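Long-range contact in 4-alpha-glucanotransferase (Streptococcus agalactiae, PDB 6M6T), which is an enzyme of the amylomaltase family, built on a TIM-barrel fold: residues F32-W44 with K484-N498. Numbering follows the deposited sequence.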
loop_
_atom_site.group_PDB
_atom_site.type_symbol
_atom_site.label_atom_id
_atom_site.label_comp_id
_atom_site.label_asym_id
_atom_site.label_seq_id
_atom_site.Cartn_x
_atom_site.Cartn_y
_atom_site.Cartn_z
ATOM N N PHE A 32 4.623 17.790 -4.095
ATOM C CA PHE A 32 5.324 16.585 -4.526
ATOM C C PHE A 32 5.074 16.295 -5.998
ATOM O O PHE A 32 5.994 15.902 -6.726
ATOM C CB PHE A 32 4.905 15.394 -3.676
ATOM C CG PHE A 32 5.834 14.240 -3.797
ATOM C CD1 PHE A 32 7.031 14.233 -3.109
ATOM C CD2 PHE A 32 5.533 13.164 -4.612
ATOM C CE1 PHE A 32 7.914 13.191 -3.243
ATOM C CE2 PHE A 32 6.415 12.112 -4.724
ATOM C CZ PHE A 32 7.598 12.119 -4.027
ATOM N N VAL A 33 3.834 16.472 -6.457
ATOM C CA VAL A 33 3.581 16.365 -7.897
ATOM C C VAL A 33 4.436 17.377 -8.655
ATOM O O VAL A 33 5.105 17.036 -9.642
ATOM C CB VAL A 33 2.082 16.555 -8.204
ATOM C CG1 VAL A 33 1.756 16.109 -9.620
ATOM C CG2 VAL A 33 1.232 15.803 -7.213
ATOM N N ASP A 34 4.395 18.647 -8.210
ATOM C CA ASP A 34 5.186 19.712 -8.820
ATOM C C ASP A 34 6.650 19.298 -8.932
ATOM O O ASP A 34 7.311 19.545 -9.956
ATOM C CB ASP A 34 5.056 20.998 -7.988
ATOM C CG ASP A 34 3.768 21.798 -8.282
ATOM O OD1 ASP A 34 3.273 21.755 -9.433
ATOM O OD2 ASP A 34 3.262 22.486 -7.354
ATOM N N PHE A 35 7.163 18.638 -7.892
ATOM C CA PHE A 35 8.553 18.202 -7.893
ATOM C C PHE A 35 8.773 17.049 -8.863
ATOM O O PHE A 35 9.859 16.918 -9.441
ATOM C CB PHE A 35 8.974 17.815 -6.474
ATOM C CG PHE A 35 9.889 16.637 -6.419
ATOM C CD1 PHE A 35 11.235 16.781 -6.695
ATOM C CD2 PHE A 35 9.407 15.373 -6.095
ATOM C CE1 PHE A 35 12.084 15.684 -6.661
ATOM C CE2 PHE A 35 10.263 14.264 -6.057
ATOM C CZ PHE A 35 11.589 14.418 -6.342
ATOM N N LEU A 36 7.766 16.198 -9.050
ATOM C CA LEU A 36 7.935 15.098 -9.994
ATOM C C LEU A 36 8.000 15.624 -11.422
ATOM O O LEU A 36 8.784 15.125 -12.238
ATOM C CB LEU A 36 6.813 14.068 -9.834
ATOM C CG LEU A 36 6.840 13.319 -8.501
ATOM C CD1 LEU A 36 5.809 12.157 -8.414
ATOM C CD2 LEU A 36 8.240 12.829 -8.253
ATOM N N VAL A 37 7.203 16.649 -11.734
ATOM C CA VAL A 37 7.282 17.255 -13.069
ATOM C C VAL A 37 8.516 18.135 -13.240
ATOM O O VAL A 37 8.936 18.374 -14.382
ATOM C CB VAL A 37 6.049 18.101 -13.449
ATOM C CG1 VAL A 37 4.753 17.364 -13.104
ATOM C CG2 VAL A 37 6.110 19.500 -12.826
ATOM N N GLU A 38 9.091 18.646 -12.149
ATOM C CA GLU A 38 10.370 19.339 -12.267
ATOM C C GLU A 38 11.445 18.415 -12.812
ATOM O O GLU A 38 12.223 18.797 -13.696
ATOM C CB GLU A 38 10.824 19.872 -10.918
ATOM C CG GLU A 38 10.147 21.087 -10.428
ATOM C CD GLU A 38 10.804 21.533 -9.151
ATOM O OE1 GLU A 38 10.179 21.414 -8.063
ATOM O OE2 GLU A 38 11.976 21.969 -9.240
ATOM N N THR A 39 11.527 17.208 -12.260
ATOM C CA THR A 39 12.587 16.247 -12.537
ATOM C C THR A 39 12.245 15.297 -13.685
ATOM O O THR A 39 12.982 14.337 -13.922
ATOM C CB THR A 39 12.898 15.464 -11.261
ATOM O OG1 THR A 39 11.671 15.004 -10.678
ATOM C CG2 THR A 39 13.588 16.375 -10.240
ATOM N N ASP A 40 11.143 15.555 -14.393
ATOM C CA ASP A 40 10.718 14.788 -15.561
ATOM C C ASP A 40 10.471 13.319 -15.208
ATOM O O ASP A 40 10.752 12.407 -15.993
ATOM C CB ASP A 40 11.725 14.937 -16.692
ATOM C CG ASP A 40 12.220 16.371 -16.824
ATOM O OD1 ASP A 40 11.422 17.255 -17.234
ATOM O OD2 ASP A 40 13.396 16.625 -16.460
ATOM N N GLN A 41 9.887 13.103 -14.027
ATOM C CA GLN A 41 9.451 11.782 -13.619
ATOM C C GLN A 41 8.160 11.411 -14.331
ATOM O O GLN A 41 7.446 12.249 -14.878
ATOM C CB GLN A 41 9.246 11.719 -12.110
ATOM C CG GLN A 41 10.496 11.955 -11.302
ATOM C CD GLN A 41 11.655 11.072 -11.730
ATOM O OE1 GLN A 41 11.747 9.904 -11.339
ATOM N NE2 GLN A 41 12.559 11.635 -12.522
ATOM N N LYS A 42 7.877 10.121 -14.350
ATOM C CA LYS A 42 6.628 9.615 -14.903
ATOM C C LYS A 42 5.689 9.097 -13.830
ATOM O O LYS A 42 4.478 9.316 -13.922
ATOM C CB LYS A 42 6.904 8.503 -15.928
ATOM C CG LYS A 42 5.658 7.911 -16.544
ATOM C CD LYS A 42 5.387 8.454 -17.920
ATOM C CE LYS A 42 4.242 7.708 -18.591
ATOM N NZ LYS A 42 4.517 6.256 -18.526
ATOM N N PHE A 43 6.227 8.465 -12.784
ATOM C CA PHE A 43 5.401 7.709 -11.854
ATOM C C PHE A 43 5.607 8.165 -10.420
ATOM O O PHE A 43 6.722 8.509 -10.013
ATOM C CB PHE A 43 5.689 6.187 -11.959
ATOM C CG PHE A 43 5.347 5.610 -13.297
ATOM C CD1 PHE A 43 4.048 5.657 -13.778
ATOM C CD2 PHE A 43 6.325 5.052 -14.091
ATOM C CE1 PHE A 43 3.734 5.143 -15.031
ATOM C CE2 PHE A 43 6.019 4.539 -15.350
ATOM C CZ PHE A 43 4.730 4.591 -15.821
ATOM N N TRP A 44 4.504 8.153 -9.667
ATOM C CA TRP A 44 4.485 8.224 -8.205
ATOM C C TRP A 44 3.919 6.892 -7.734
ATOM O O TRP A 44 2.745 6.593 -8.001
ATOM C CB TRP A 44 3.617 9.394 -7.707
ATOM C CG TRP A 44 3.685 9.640 -6.230
ATOM C CD1 TRP A 44 4.376 8.908 -5.320
ATOM C CD2 TRP A 44 3.065 10.716 -5.490
ATOM N NE1 TRP A 44 4.211 9.438 -4.057
ATOM C CE2 TRP A 44 3.425 10.554 -4.137
ATOM C CE3 TRP A 44 2.252 11.800 -5.841
ATOM C CZ2 TRP A 44 3.001 11.421 -3.142
ATOM C CZ3 TRP A 44 1.815 12.643 -4.839
ATOM C CH2 TRP A 44 2.189 12.447 -3.506
ATOM N N LYS A 484 17.270 17.311 -6.116
ATOM C CA LYS A 484 16.397 17.369 -7.284
ATOM C C LYS A 484 17.211 17.380 -8.566
ATOM O O LYS A 484 16.841 16.730 -9.551
ATOM C CB LYS A 484 15.486 18.601 -7.209
ATOM C CG LYS A 484 14.445 18.519 -6.097
ATOM C CD LYS A 484 14.071 19.884 -5.496
ATOM C CE LYS A 484 12.847 20.470 -6.168
ATOM N NZ LYS A 484 13.264 21.084 -7.447
ATOM N N ALA A 485 18.326 18.118 -8.574
ATOM C CA ALA A 485 19.169 18.185 -9.763
ATOM C C ALA A 485 19.801 16.832 -10.063
ATOM O O ALA A 485 19.921 16.435 -11.227
ATOM C CB ALA A 485 20.244 19.252 -9.573
ATOM N N PHE A 486 20.183 16.107 -9.011
ATOM C CA PHE A 486 20.710 14.762 -9.176
ATOM C C PHE A 486 19.687 13.848 -9.837
ATOM O O PHE A 486 20.015 13.085 -10.765
ATOM C CB PHE A 486 21.122 14.190 -7.822
ATOM C CG PHE A 486 21.418 12.731 -7.877
ATOM C CD1 PHE A 486 22.463 12.260 -8.653
ATOM C CD2 PHE A 486 20.627 11.823 -7.210
ATOM C CE1 PHE A 486 22.732 10.912 -8.732
ATOM C CE2 PHE A 486 20.896 10.474 -7.289
ATOM C CZ PHE A 486 21.943 10.015 -8.055
ATOM N N LEU A 487 18.446 13.878 -9.341
ATOM C CA LEU A 487 17.423 13.015 -9.924
ATOM C C LEU A 487 17.164 13.399 -11.378
ATOM O O LEU A 487 17.109 12.531 -12.258
ATOM C CB LEU A 487 16.127 13.054 -9.098
ATOM C CG LEU A 487 14.933 12.207 -9.587
ATOM C CD1 LEU A 487 15.332 10.760 -9.817
ATOM C CD2 LEU A 487 13.728 12.287 -8.665
ATOM N N LYS A 488 17.024 14.697 -11.659
ATOM C CA LYS A 488 16.831 15.100 -13.051
ATOM C C LYS A 488 17.987 14.628 -13.918
ATOM O O LYS A 488 17.778 14.190 -15.055
ATOM C CB LYS A 488 16.667 16.617 -13.189
ATOM C CG LYS A 488 16.306 17.017 -14.619
ATOM C CD LYS A 488 16.274 18.506 -14.809
ATOM C CE LYS A 488 14.995 18.947 -15.520
ATOM N NZ LYS A 488 14.549 20.330 -15.108
ATOM N N GLU A 489 19.214 14.690 -13.391
ATOM C CA GLU A 489 20.376 14.302 -14.182
ATOM C C GLU A 489 20.320 12.824 -14.544
ATOM O O GLU A 489 20.428 12.470 -15.721
ATOM C CB GLU A 489 21.677 14.624 -13.441
ATOM C CG GLU A 489 22.924 14.168 -14.174
ATOM C CD GLU A 489 24.141 14.171 -13.279
ATOM O OE1 GLU A 489 25.261 13.834 -13.747
ATOM O OE2 GLU A 489 23.969 14.518 -12.092
ATOM N N ILE A 490 20.156 11.943 -13.554
ATOM C CA ILE A 490 20.111 10.527 -13.896
ATOM C C ILE A 490 18.914 10.233 -14.794
ATOM O O ILE A 490 18.953 9.297 -15.610
ATOM C CB ILE A 490 20.113 9.628 -12.641
ATOM C CG1 ILE A 490 18.799 9.741 -11.872
ATOM C CG2 ILE A 490 21.335 9.912 -11.772
ATOM C CD1 ILE A 490 18.922 9.224 -10.505
ATOM N N THR A 491 17.855 11.035 -14.705
ATOM C CA THR A 491 16.723 10.773 -15.585
ATOM C C THR A 491 17.022 11.190 -17.027
ATOM O O THR A 491 16.557 10.531 -17.970
ATOM C CB THR A 491 15.470 11.454 -15.028
ATOM O OG1 THR A 491 15.193 10.941 -13.718
ATOM C CG2 THR A 491 14.279 11.190 -15.912
ATOM N N THR A 492 17.825 12.243 -17.224
ATOM C CA THR A 492 18.186 12.683 -18.579
ATOM C C THR A 492 19.307 11.833 -19.191
ATOM O O THR A 492 19.222 11.426 -20.353
ATOM C CB THR A 492 18.599 14.161 -18.570
ATOM O OG1 THR A 492 17.823 14.877 -17.605
ATOM C CG2 THR A 492 18.364 14.790 -19.934
ATOM N N ILE A 493 20.373 11.582 -18.432
ATOM C CA ILE A 493 21.521 10.837 -18.938
ATOM C C ILE A 493 21.103 9.466 -19.450
ATOM O O ILE A 493 21.593 9.002 -20.480
ATOM C CB ILE A 493 22.594 10.725 -17.838
ATOM C CG1 ILE A 493 23.196 12.105 -17.545
ATOM C CG2 ILE A 493 23.670 9.721 -18.220
ATOM C CD1 ILE A 493 24.215 12.565 -18.563
ATOM N N TYR A 494 20.208 8.782 -18.745
ATOM C CA TYR A 494 19.885 7.411 -19.118
ATOM C C TYR A 494 18.581 7.297 -19.877
ATOM O O TYR A 494 18.046 6.191 -20.000
ATOM C CB TYR A 494 19.862 6.530 -17.891
ATOM C CG TYR A 494 21.221 6.415 -17.296
ATOM C CD1 TYR A 494 22.221 5.743 -17.966
ATOM C CD2 TYR A 494 21.520 7.001 -16.077
ATOM C CE1 TYR A 494 23.486 5.627 -17.439
ATOM C CE2 TYR A 494 22.791 6.895 -15.532
ATOM C CZ TYR A 494 23.773 6.206 -16.223
ATOM O OH TYR A 494 25.045 6.078 -15.702
ATOM N N ASN A 495 18.071 8.419 -20.393
ATOM C CA ASN A 495 16.962 8.478 -21.338
ATOM C C ASN A 495 15.643 7.938 -20.780
ATOM O O ASN A 495 15.052 7.033 -21.369
ATOM C CB ASN A 495 17.358 7.739 -22.612
ATOM C CG ASN A 495 16.528 8.144 -23.807
ATOM O OD1 ASN A 495 15.855 9.165 -23.777
ATOM N ND2 ASN A 495 16.564 7.333 -24.871
ATOM N N ARG A 496 15.152 8.522 -19.694
ATOM C CA ARG A 496 13.874 8.095 -19.079
ATOM C C ARG A 496 13.036 9.315 -18.692
ATOM O O ARG A 496 12.391 9.248 -17.683
ATOM C CB ARG A 496 14.183 7.344 -17.791
ATOM C CG ARG A 496 14.999 6.086 -17.975
ATOM C CD ARG A 496 14.596 5.082 -16.930
ATOM N NE ARG A 496 15.648 4.146 -16.679
ATOM C CZ ARG A 496 15.530 2.862 -16.855
ATOM N NH1 ARG A 496 16.554 2.089 -16.615
ATOM N NH2 ARG A 496 14.403 2.342 -17.265
ATOM N N GLY A 497 12.978 10.353 -19.518
ATOM C CA GLY A 497 12.282 11.578 -19.141
ATOM C C GLY A 497 10.803 11.636 -19.517
ATOM O O GLY A 497 10.355 10.990 -20.458
ATOM N N ASN A 498 10.053 12.430 -18.738
ATOM C CA ASN A 498 8.621 12.746 -18.930
ATOM C C ASN A 498 7.662 11.561 -18.806
ATOM O O ASN A 498 6.455 11.752 -18.573
ATOM C CB ASN A 498 8.392 13.417 -20.286
ATOM C CG ASN A 498 7.883 14.843 -20.146
ATOM O OD1 ASN A 498 8.163 15.508 -19.145
ATOM N ND2 ASN A 498 7.134 15.323 -21.147
#
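Gln41 meets Thr491 where two outer helices of a TIM barrel meet: helix 27-38, whose following turn leads into barrel strand 43-45, and the C-terminal helix 481-493. The pair illustrates how one amide can tie a helix-to-strand turn to a neighbouring helix. Gln41 NE2 donates to Thr491 OG1 at 3.0 Å and to Thr39 O in its own turn, both acceptors lying close to the amide plane, which fixes the rotation of the group. Thr491 OG1 in turn donates to Leu487 O, one helical turn back. A bend at chi2 (-52°) brings the Gln41 amide back against Leu487, whose CG lies 3.8 Å from NE2. Leu487 also crosses Phe35 at about a right angle, with CD2 3.8 Å from the ring's CZ, while Lys484 lays its CG obliquely against CD1 of that ring. The bent chain of Lys484 brings NZ to Glu38 OE2 in a salt bridge; Glu481 forms another. Lys488 reaches over the helix end, where its NZ donates to Glu38 O at 3.1 Å, nearly in line with the carbonyl. Past the C-terminal helix the chain returns to the turn, and Asn498 N donates to Asp40 O at 2.8 Å from above the carbonyl plane.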